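Local coordinates for endoglucanase A (Clostridium longisporum, PDB 6Q1I), which hydrolyses internal beta-1,4-glucosidic bonds in cellulose derivatives, lichenan and barley beta-glucan, and also attacks xylan, at residues Y40-P44 / I45-T49; N89-W92 / V93-V96; V96-V99 / V100-I104; T140-S143 / E144-D148. One frame throughout, in Å; residues are numbered along the deposited sequence.

Contact 1. Residues Y40-P44 / I45-T49; sequences YNTSP and ISFET
Phe47 turns one edge of its ring towards the loop that leads into its own helix. The Ser43 carbonyl oxygen lies in the ring plane, 3.4 Å from Phe47 CD2, and the Thr42 carbonyl oxygen sits near that plane, 3.8 Å from Phe47 CE2. Pro44 O is a looser third oxygen at this edge, while Thr42 CB brushes CE2. The ring reaches back to them because CG stands beside the backbone N (chi1 -65°). His81, from another loop, brings its own ring against Phe47 at a steep tilt.

Beside this edge, the methyl CG2 of Thr42 meets the hydroxyl of Ser46, CG2 to OG 3.5 Å; OG1 of Thr42 is turned to Ser39 instead. Ser43 is the N-cap of helix 44-48. Its OG accepts from Ile45 N at 3.1 Å, and its carbonyl oxygen takes Ser46 N from above the carbonyl plane. Pro44 O then receives Glu48 N at 3.0 Å in an almost straight bond (173°), with a weak second bond from Phe47 N. At the far end, Thr49 OG1 donates to Ile45 O at 2.7 Å, and Thr49 N reaches the same oxygen from the opposite face of its plane.

Pro44 has no N-H to offer, so Ile45 N is the first backbone donor of this helix, and the serine hydroxyl satisfies it. The carbonyls at the phenylalanine edge meet the slightly positive C-H rim rather than the electron-rich face. The Glu48 carboxylate, gripped by Arg95 and by Thr56 OG1, probably stays ionised and ties this short helix to helix 90-105.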
loop_
_atom_site.group_PDB
_atom_site.type_symbol
_atom_site.label_atom_id
_atom_site.label_comp_id
_atom_site.label_asym_id
_atom_site.label_seq_id
_atom_site.Cartn_x
_atom_site.Cartn_y
_atom_site.Cartn_z
ATOM N N TYR A 40 14.437 4.838 19.446
ATOM C CA TYR A 40 13.037 5.241 19.337
ATOM C C TYR A 40 12.834 6.737 19.571
ATOM O O TYR A 40 11.780 7.266 19.205
ATOM C CB TYR A 40 12.143 4.413 20.262
ATOM C CG TYR A 40 12.376 4.648 21.731
ATOM C CD1 TYR A 40 11.823 5.745 22.379
ATOM C CD2 TYR A 40 13.123 3.753 22.477
ATOM C CE1 TYR A 40 12.033 5.954 23.725
ATOM C CE2 TYR A 40 13.329 3.950 23.817
ATOM C CZ TYR A 40 12.784 5.051 24.437
ATOM O OH TYR A 40 13.001 5.243 25.777
ATOM N N ASN A 41 13.810 7.427 20.157
ATOM C CA ASN A 41 13.721 8.857 20.422
ATOM C C ASN A 41 14.468 9.696 19.398
ATOM O O ASN A 41 14.518 10.918 19.539
ATOM C CB ASN A 41 14.267 9.174 21.821
ATOM C CG ASN A 41 13.210 9.082 22.902
ATOM O OD1 ASN A 41 12.012 8.982 22.623
ATOM N ND2 ASN A 41 13.648 9.131 24.150
ATOM N N THR A 42 15.058 9.071 18.388
ATOM C CA THR A 42 15.781 9.811 17.366
ATOM C C THR A 42 14.787 10.586 16.504
ATOM O O THR A 42 13.637 10.177 16.326
ATOM C CB THR A 42 16.606 8.822 16.536
ATOM O OG1 THR A 42 17.602 8.210 17.370
ATOM C CG2 THR A 42 17.291 9.488 15.370
ATOM N N SER A 43 15.246 11.722 15.976
ATOM C CA SER A 43 14.425 12.583 15.136
ATOM C C SER A 43 13.732 11.790 14.032
ATOM O O SER A 43 14.362 10.940 13.389
ATOM C CB SER A 43 15.319 13.620 14.450
ATOM O OG SER A 43 14.647 14.235 13.358
ATOM N N PRO A 44 12.472 12.112 13.717
ATOM C CA PRO A 44 11.807 11.442 12.589
ATOM C C PRO A 44 12.560 11.569 11.283
ATOM O O PRO A 44 12.468 10.677 10.430
ATOM C CB PRO A 44 10.443 12.147 12.524
ATOM C CG PRO A 44 10.196 12.593 13.935
ATOM C CD PRO A 44 11.554 12.990 14.463
ATOM N N ILE A 45 13.292 12.664 11.087
ATOM C CA ILE A 45 13.900 12.922 9.788
ATOM C C ILE A 45 15.022 11.931 9.514
ATOM O O ILE A 45 15.311 11.613 8.357
ATOM C CB ILE A 45 14.372 14.386 9.699
ATOM C CG1 ILE A 45 13.248 15.325 10.149
ATOM C CG2 ILE A 45 14.836 14.694 8.293
ATOM C CD1 ILE A 45 11.924 15.107 9.413
ATOM N N SER A 46 15.669 11.432 10.569
ATOM C CA SER A 46 16.702 10.416 10.400
ATOM C C SER A 46 16.138 9.147 9.780
ATOM O O SER A 46 16.846 8.437 9.058
ATOM C CB SER A 46 17.318 10.078 11.755
ATOM O OG SER A 46 17.842 11.237 12.369
ATOM N N PHE A 47 14.884 8.824 10.081
ATOM C CA PHE A 47 14.221 7.670 9.478
ATOM C C PHE A 47 13.722 8.002 8.074
ATOM O O PHE A 47 13.992 7.267 7.119
ATOM C CB PHE A 47 13.045 7.257 10.361
ATOM C CG PHE A 47 13.440 6.766 11.731
ATOM C CD1 PHE A 47 13.560 5.404 11.982
ATOM C CD2 PHE A 47 13.664 7.657 12.771
ATOM C CE1 PHE A 47 13.905 4.946 13.239
ATOM C CE2 PHE A 47 14.002 7.201 14.028
ATOM C CZ PHE A 47 14.125 5.840 14.260
ATOM N N GLU A 48 12.995 9.117 7.944
ATOM C CA GLU A 48 12.387 9.515 6.678
ATOM C C GLU A 48 13.410 9.579 5.554
ATOM O O GLU A 48 13.110 9.202 4.411
ATOM C CB GLU A 48 11.706 10.879 6.864
ATOM C CG GLU A 48 10.955 11.368 5.637
ATOM C CD GLU A 48 10.139 12.613 5.900
ATOM O OE1 GLU A 48 10.042 13.030 7.074
ATOM O OE2 GLU A 48 9.595 13.182 4.928
ATOM N N THR A 49 14.621 10.067 5.853
ATOM C CA THR A 49 15.691 10.204 4.868
ATOM C C THR A 49 16.680 9.042 4.899
ATOM O O THR A 49 17.677 9.071 4.175
ATOM C CB THR A 49 16.451 11.522 5.067
ATOM O OG1 THR A 49 17.151 11.499 6.317
ATOM C CG2 THR A 49 15.510 12.722 5.026
#

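Contact 2. Residues N89-W92 / V93-V96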
loop_
_atom_site.group_PDB
_atom_site.type_symbol
_atom_site.label_atom_id
_atom_site.label_comp_id
_atom_site.label_asym_id
_atom_site.label_seq_id
_atom_site.Cartn_x
_atom_site.Cartn_y
_atom_site.Cartn_z
ATOM N N ASN A 89 6.662 7.255 20.031
ATOM C CA ASN A 89 7.302 8.554 20.161
ATOM C C ASN A 89 6.417 9.638 19.557
ATOM O O ASN A 89 5.925 9.510 18.433
ATOM C CB ASN A 89 8.648 8.514 19.457
ATOM C CG ASN A 89 9.341 9.843 19.474
ATOM O OD1 ASN A 89 9.136 10.668 18.594
ATOM N ND2 ASN A 89 10.166 10.066 20.483
ATOM N N GLU A 90 6.242 10.727 20.300
ATOM C CA GLU A 90 5.277 11.743 19.900
ATOM C C GLU A 90 5.762 12.574 18.725
ATOM O O GLU A 90 4.949 13.020 17.910
ATOM C CB GLU A 90 4.966 12.649 21.083
ATOM C CG GLU A 90 3.984 12.012 22.034
ATOM C CD GLU A 90 4.071 12.591 23.417
ATOM O OE1 GLU A 90 4.567 13.724 23.541
ATOM O OE2 GLU A 90 3.654 11.907 24.376
ATOM N N GLU A 91 7.070 12.808 18.619
ATOM C CA GLU A 91 7.586 13.521 17.458
ATOM C C GLU A 91 7.369 12.722 16.176
ATOM O O GLU A 91 7.079 13.300 15.121
ATOM C CB GLU A 91 9.052 13.878 17.666
ATOM C CG GLU A 91 9.260 15.029 18.651
ATOM C CD GLU A 91 8.652 16.360 18.172
ATOM O OE1 GLU A 91 8.760 16.694 16.969
ATOM O OE2 GLU A 91 8.064 17.080 19.008
ATOM N N TRP A 92 7.491 11.388 16.248
ATOM C CA TRP A 92 7.192 10.554 15.088
ATOM C C TRP A 92 5.743 10.725 14.655
ATOM O O TRP A 92 5.453 10.969 13.479
ATOM C CB TRP A 92 7.489 9.086 15.398
ATOM C CG TRP A 92 7.174 8.199 14.231
ATOM C CD1 TRP A 92 6.149 7.312 14.127
ATOM C CD2 TRP A 92 7.877 8.151 12.982
ATOM N NE1 TRP A 92 6.175 6.704 12.891
ATOM C CE2 TRP A 92 7.227 7.206 12.171
ATOM C CE3 TRP A 92 8.999 8.815 12.472
ATOM C CZ2 TRP A 92 7.666 6.905 10.878
ATOM C CZ3 TRP A 92 9.416 8.528 11.192
ATOM C CH2 TRP A 92 8.758 7.578 10.412
ATOM N N VAL A 93 4.815 10.593 15.598
ATOM C CA VAL A 93 3.404 10.758 15.263
ATOM C C VAL A 93 3.161 12.128 14.644
ATOM O O VAL A 93 2.417 12.258 13.666
ATOM C CB VAL A 93 2.528 10.523 16.507
ATOM C CG1 VAL A 93 1.063 10.824 16.203
ATOM C CG2 VAL A 93 2.693 9.103 17.001
ATOM N N LYS A 94 3.775 13.171 15.208
ATOM C CA LYS A 94 3.588 14.522 14.683
ATOM C C LYS A 94 4.072 14.642 13.237
ATOM O O LYS A 94 3.441 15.327 12.419
ATOM C CB LYS A 94 4.325 15.515 15.586
ATOM C CG LYS A 94 4.159 16.973 15.235
ATOM C CD LYS A 94 4.799 17.875 16.294
ATOM C CE LYS A 94 4.437 19.335 16.057
ATOM N NZ LYS A 94 4.348 20.101 17.328
ATOM N N ARG A 95 5.189 13.991 12.898
ATOM C CA ARG A 95 5.693 14.072 11.527
ATOM C C ARG A 95 4.798 13.302 10.561
ATOM O O ARG A 95 4.489 13.793 9.469
ATOM C CB ARG A 95 7.135 13.573 11.453
ATOM C CG ARG A 95 7.710 13.576 10.036
ATOM C CD ARG A 95 7.764 14.978 9.432
ATOM N NE ARG A 95 8.201 14.921 8.045
ATOM C CZ ARG A 95 7.963 15.852 7.131
ATOM N NH1 ARG A 95 7.323 16.972 7.447
ATOM N NH2 ARG A 95 8.373 15.644 5.888
ATOM N N VAL A 96 4.366 12.098 10.940
ATOM C CA VAL A 96 3.429 11.358 10.100
ATOM C C VAL A 96 2.179 12.197 9.859
ATOM O O VAL A 96 1.694 12.311 8.729
ATOM C CB VAL A 96 3.089 9.991 10.721
ATOM C CG1 VAL A 96 2.054 9.273 9.871
ATOM C CG2 VAL A 96 4.340 9.103 10.887
#
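The N-terminal turns of helix 90-105, the helical arm of a beta-alpha-beta unit, begin with the N-cap Asn89 and pack Val96 over the indole of Trp92, one turn earlier. Val96 CG2 lies over one face of the indole, 3.9 Å from the centroid of the five-membered ring, in a CH-pi contact. It sits off towards the rim, with Trp92 NE1 the nearest ring atom at 3.6 Å. This methyl stands beside the Val96 backbone N, anti to the carbonyl carbon, which aims it back down the helix; there it also touches Trp92 O at 3.4 Å.

Asn89 caps through its side chain: OD1 accepts from Trp92 N at 3.0 Å, with the donor in the plane of the amide carbonyl. Its backbone oxygen meanwhile takes Val93 N, and the i to i+4 ladder carries on to Val96 N, bonded to Trp92 O at 176°. On the outer side Glu91 and Lys94 run side by side, pointing the same way. Their charged ends stay apart, Glu91 OE2 to Lys94 NZ 5.1 Å, so any attraction acts through space without a salt bridge.

Trp92 faces inwards, stacked on His81 and meeting Trp78 nearly at right angles, and Pro44 of helix 44-48 packs on it too. The unit runs from strand 71-74 through this helix to strand 109-113.

Contact 3. Residues V96-V99 / V100-I104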
loop_
_atom_site.group_PDB
_atom_site.type_symbol
_atom_site.label_atom_id
_atom_site.label_comp_id
_atom_site.label_asym_id
_atom_site.label_seq_id
_atom_site.Cartn_x
_atom_site.Cartn_y
_atom_site.Cartn_z
ATOM N N VAL A 96 4.366 12.098 10.940
ATOM C CA VAL A 96 3.429 11.358 10.100
ATOM C C VAL A 96 2.179 12.197 9.859
ATOM O O VAL A 96 1.694 12.311 8.729
ATOM C CB VAL A 96 3.089 9.991 10.721
ATOM C CG1 VAL A 96 2.054 9.273 9.871
ATOM C CG2 VAL A 96 4.340 9.103 10.887
ATOM N N LYS A 97 1.656 12.817 10.926
ATOM C CA LYS A 97 0.459 13.641 10.800
ATOM C C LYS A 97 0.676 14.811 9.846
ATOM O O LYS A 97 -0.224 15.161 9.078
ATOM C CB LYS A 97 0.023 14.139 12.180
ATOM C CG LYS A 97 -1.197 15.025 12.147
ATOM C CD LYS A 97 -1.758 15.296 13.527
ATOM C CE LYS A 97 -2.572 14.109 14.024
ATOM N NZ LYS A 97 -3.305 14.422 15.287
ATOM N N GLU A 98 1.846 15.453 9.895
ATOM C CA GLU A 98 2.092 16.571 8.989
ATOM C C GLU A 98 2.063 16.120 7.529
ATOM O O GLU A 98 1.505 16.814 6.668
ATOM C CB GLU A 98 3.409 17.265 9.342
ATOM C CG GLU A 98 3.728 18.511 8.484
ATOM C CD GLU A 98 2.965 19.792 8.872
ATOM O OE1 GLU A 98 2.093 19.761 9.757
ATOM O OE2 GLU A 98 3.249 20.855 8.273
ATOM N N VAL A 99 2.651 14.959 7.229
ATOM C CA VAL A 99 2.638 14.460 5.854
ATOM C C VAL A 99 1.225 14.057 5.440
ATOM O O VAL A 99 0.781 14.359 4.326
ATOM C CB VAL A 99 3.648 13.307 5.693
ATOM C CG1 VAL A 99 3.541 12.683 4.317
ATOM C CG2 VAL A 99 5.064 13.813 5.944
ATOM N N VAL A 100 0.485 13.401 6.339
ATOM C CA VAL A 100 -0.928 13.130 6.079
ATOM C C VAL A 100 -1.671 14.431 5.786
ATOM O O VAL A 100 -2.468 14.510 4.844
ATOM C CB VAL A 100 -1.551 12.368 7.264
ATOM C CG1 VAL A 100 -3.094 12.360 7.166
ATOM C CG2 VAL A 100 -1.013 10.952 7.344
ATOM N N ASP A 101 -1.399 15.482 6.570
ATOM C CA ASP A 101 -2.085 16.759 6.369
ATOM C C ASP A 101 -1.769 17.385 5.003
ATOM O O ASP A 101 -2.649 18.008 4.394
ATOM C CB ASP A 101 -1.752 17.739 7.499
ATOM C CG ASP A 101 -2.493 17.433 8.803
ATOM O OD1 ASP A 101 -3.546 16.769 8.777
ATOM O OD2 ASP A 101 -2.026 17.881 9.869
ATOM N N TYR A 102 -0.525 17.258 4.510
ATOM C CA TYR A 102 -0.233 17.744 3.160
ATOM C C TYR A 102 -1.233 17.157 2.172
ATOM O O TYR A 102 -1.746 17.846 1.290
ATOM C CB TYR A 102 1.171 17.338 2.686
ATOM C CG TYR A 102 2.377 17.857 3.436
ATOM C CD1 TYR A 102 2.329 18.985 4.238
ATOM C CD2 TYR A 102 3.592 17.194 3.320
ATOM C CE1 TYR A 102 3.471 19.423 4.914
ATOM C CE2 TYR A 102 4.710 17.619 3.968
ATOM C CZ TYR A 102 4.658 18.722 4.767
ATOM O OH TYR A 102 5.815 19.091 5.410
ATOM N N CYS A 103 -1.477 15.851 2.297
ATOM C CA CYS A 103 -2.304 15.119 1.343
ATOM C C CYS A 103 -3.780 15.424 1.534
ATOM O O CYS A 103 -4.502 15.667 0.558
ATOM C CB CYS A 103 -2.058 13.620 1.522
ATOM S SG CYS A 103 -0.349 13.077 1.234
ATOM N N ILE A 104 -4.255 15.398 2.785
ATOM C CA ILE A 104 -5.665 15.669 3.056
ATOM C C ILE A 104 -6.013 17.090 2.642
ATOM O O ILE A 104 -7.070 17.337 2.055
ATOM C CB ILE A 104 -6.004 15.408 4.536
ATOM C CG1 ILE A 104 -5.824 13.926 4.902
ATOM C CG2 ILE A 104 -7.428 15.890 4.871
ATOM C CD1 ILE A 104 -6.851 12.978 4.332
HETATM O O HOH W 1 0.199 18.561 11.175
HETATM O O HOH W 2 5.498 21.191 6.968
#
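Both segments are unbroken alpha-helix, and the chain passes from one to the other through a run of i to i+4 bonds. Val100 N gives to Val96 O at 173°, Asp101 N to Lys97 O at 2.8 Å and Tyr102 N to Glu98 O at 3.0 Å. The last, Cys103 N to Val99 O, is stretched to 3.4 Å and weak.

Among the side chains, Glu98 and Tyr102 carry the contact. Glu98 leaves with CG anti to its backbone N, which sets CG against one side of the phenol, and the bend at chi2 (78°) brings the carboxylate in beside it: Glu98 CG and OE2 are each 3.7 Å from Tyr102 CE1. The carboxylate plane stands steeply to the ring, 75° away. Over one face of the ring, displaced towards its rim, lies Glu98 O.

Two waters close the polar side. One donates 2.7 Å bonds to both Glu98 OE1 and Asp101 OD2, which are themselves 4.5 Å apart; by donating to both carboxylates it probably eases their repulsion. The other donates a hydrogen bond to Glu98 OE2 and is also hydrogen-bonded to Tyr102 OH at 2.6 Å, lying in the plane of the ring. Asp101 OD1 turns to Tyr149 OH, and its OD2 runs beside the aliphatic CG of Lys97.

On another side of the helix, Val96, Val99, Val100 and Cys103 are buried, touching strands 71-74 and 109-113. This amphipathic split, apolar side chains against the strands and acids and water on the outside, is that of an outer helix of a (beta/alpha)8 barrel.

Contact 4. Residues T140-S143 / E144-D148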
loop_
_atom_site.group_PDB
_atom_site.type_symbol
_atom_site.label_atom_id
_atom_site.label_comp_id
_atom_site.label_asym_id
_atom_site.label_seq_id
_atom_site.Cartn_x
_atom_site.Cartn_y
_atom_site.Cartn_z
ATOM N N THR A 140 -4.256 1.153 18.462
ATOM C CA THR A 140 -4.989 2.066 19.333
ATOM C C THR A 140 -4.413 3.470 19.233
ATOM O O THR A 140 -5.152 4.446 19.080
ATOM C CB THR A 140 -4.969 1.567 20.780
ATOM O OG1 THR A 140 -5.673 0.326 20.854
ATOM C CG2 THR A 140 -5.649 2.550 21.724
ATOM N N GLN A 141 -3.081 3.578 19.288
ATOM C CA GLN A 141 -2.429 4.883 19.286
ATOM C C GLN A 141 -2.540 5.569 17.929
ATOM O O GLN A 141 -2.793 6.776 17.864
ATOM C CB GLN A 141 -0.969 4.723 19.706
ATOM C CG GLN A 141 -0.809 4.342 21.170
ATOM C CD GLN A 141 0.615 4.008 21.512
ATOM O OE1 GLN A 141 1.465 4.890 21.617
ATOM N NE2 GLN A 141 0.896 2.728 21.676
ATOM N N ILE A 142 -2.357 4.830 16.829
ATOM C CA ILE A 142 -2.522 5.443 15.512
ATOM C C ILE A 142 -3.952 5.945 15.365
ATOM O O ILE A 142 -4.199 7.070 14.921
ATOM C CB ILE A 142 -2.170 4.454 14.385
ATOM C CG1 ILE A 142 -0.722 3.960 14.458
ATOM C CG2 ILE A 142 -2.425 5.098 13.016
ATOM C CD1 ILE A 142 -0.453 2.753 13.555
ATOM N N SER A 143 -4.921 5.098 15.732
ATOM C CA SER A 143 -6.334 5.443 15.587
ATOM C C SER A 143 -6.694 6.673 16.401
ATOM O O SER A 143 -7.437 7.543 15.943
ATOM C CB SER A 143 -7.195 4.273 16.074
ATOM O OG SER A 143 -7.058 3.168 15.222
ATOM N N GLU A 144 -6.207 6.737 17.645
ATOM C CA GLU A 144 -6.480 7.891 18.497
ATOM C C GLU A 144 -5.916 9.164 17.883
ATOM O O GLU A 144 -6.575 10.211 17.884
ATOM C CB GLU A 144 -5.910 7.662 19.907
ATOM C CG GLU A 144 -6.743 6.698 20.771
ATOM C CD GLU A 144 -6.089 6.310 22.100
ATOM O OE1 GLU A 144 -4.883 6.578 22.301
ATOM O OE2 GLU A 144 -6.794 5.721 22.953
ATOM N N ALA A 145 -4.705 9.089 17.328
ATOM C CA ALA A 145 -4.078 10.284 16.772
ATOM C C ALA A 145 -4.865 10.827 15.586
ATOM O O ALA A 145 -4.911 12.044 15.382
ATOM C CB ALA A 145 -2.638 9.984 16.355
ATOM N N PHE A 146 -5.508 9.950 14.806
ATOM C CA PHE A 146 -6.199 10.330 13.575
ATOM C C PHE A 146 -7.718 10.209 13.681
ATOM O O PHE A 146 -8.413 10.282 12.665
ATOM C CB PHE A 146 -5.645 9.538 12.381
ATOM C CG PHE A 146 -4.228 9.905 12.048
ATOM C CD1 PHE A 146 -3.955 11.006 11.261
ATOM C CD2 PHE A 146 -3.164 9.180 12.569
ATOM C CE1 PHE A 146 -2.632 11.371 10.980
ATOM C CE2 PHE A 146 -1.843 9.535 12.297
ATOM C CZ PHE A 146 -1.580 10.632 11.499
ATOM N N LYS A 147 -8.243 10.108 14.903
ATOM C CA LYS A 147 -9.655 9.800 15.095
ATOM C C LYS A 147 -10.572 10.828 14.441
ATOM O O LYS A 147 -11.653 10.476 13.958
ATOM C CB LYS A 147 -9.959 9.700 16.594
ATOM C CG LYS A 147 -11.413 9.436 16.921
ATOM C CD LYS A 147 -11.644 9.266 18.420
ATOM C CE LYS A 147 -13.130 9.334 18.729
ATOM N NZ LYS A 147 -13.471 8.854 20.098
ATOM N N ASP A 148 -10.189 12.104 14.441
ATOM C CA ASP A 148 -11.094 13.160 13.989
ATOM C C ASP A 148 -11.008 13.440 12.493
ATOM O O ASP A 148 -11.728 14.315 11.997
ATOM C CB ASP A 148 -10.845 14.438 14.789
ATOM C CG ASP A 148 -11.204 14.276 16.252
ATOM O OD1 ASP A 148 -12.137 13.498 16.549
ATOM O OD2 ASP A 148 -10.547 14.906 17.099
#
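Phe146 leaves the end of its helix and leans back on Ile142, one turn before it. CB starts 3.8 Å from Ile142 O and CG stays about as close to that oxygen. CD2 then meets it edge-on, the oxygen in the ring plane at 3.3 Å, and also touches Ile142 CG2 at 4.2 Å. With CG beside the backbone N (chi1 -68°), the ring swings towards the preceding turn, and its far end, CE1 and CZ, reaches Val100, Val96 and Lys97 of helix 90-105. Lys97 adds a cation-pi contact to the ring.

The backbone loosens here. Phe146 N still gives to Ile142 O at 3.2 Å but is bent to 140°, and shares a weak second bond with Ser143 O, which Asn199 ND2 also holds. Upstream, Glu144 N and Ala145 N keep regular bonds to Thr140 O and Gln141 O.

Phe146 thus fills the join between the end of helix 128-145, helix 90-105 and strands 109-113 and 153-156, with Lys97 NZ bonded to Ala145 O beside it. Helix 128-145 is the helix of a beta-alpha-beta crossover in this TIM-barrel cellulase domain.

Overall arrangement
All four contacts belong to the family 5 catalytic domain, a closed barrel of eight parallel strands ringed by helices. Along the chain they come in order: contact 1 on short helix 44-48, contacts 2 and 3 end to end on helix 90-105, sharing Val96, and contact 4 at the end of helix 128-145. The centres of contacts 1 and 2 lie about 9 Å apart, those of contacts 2 and 3 about 11 Å, and those of contacts 3 and 4 about 14 Å. Helix 90-105 is thus the hub: contact 1 touches its start, and contact 4 touches it in both halves. Contacts 1 and 4 do not meet. The group forms part of the barrel's outer shell, away from the probable catalytic positions, Gln160 and Gln284, both changed in this structure.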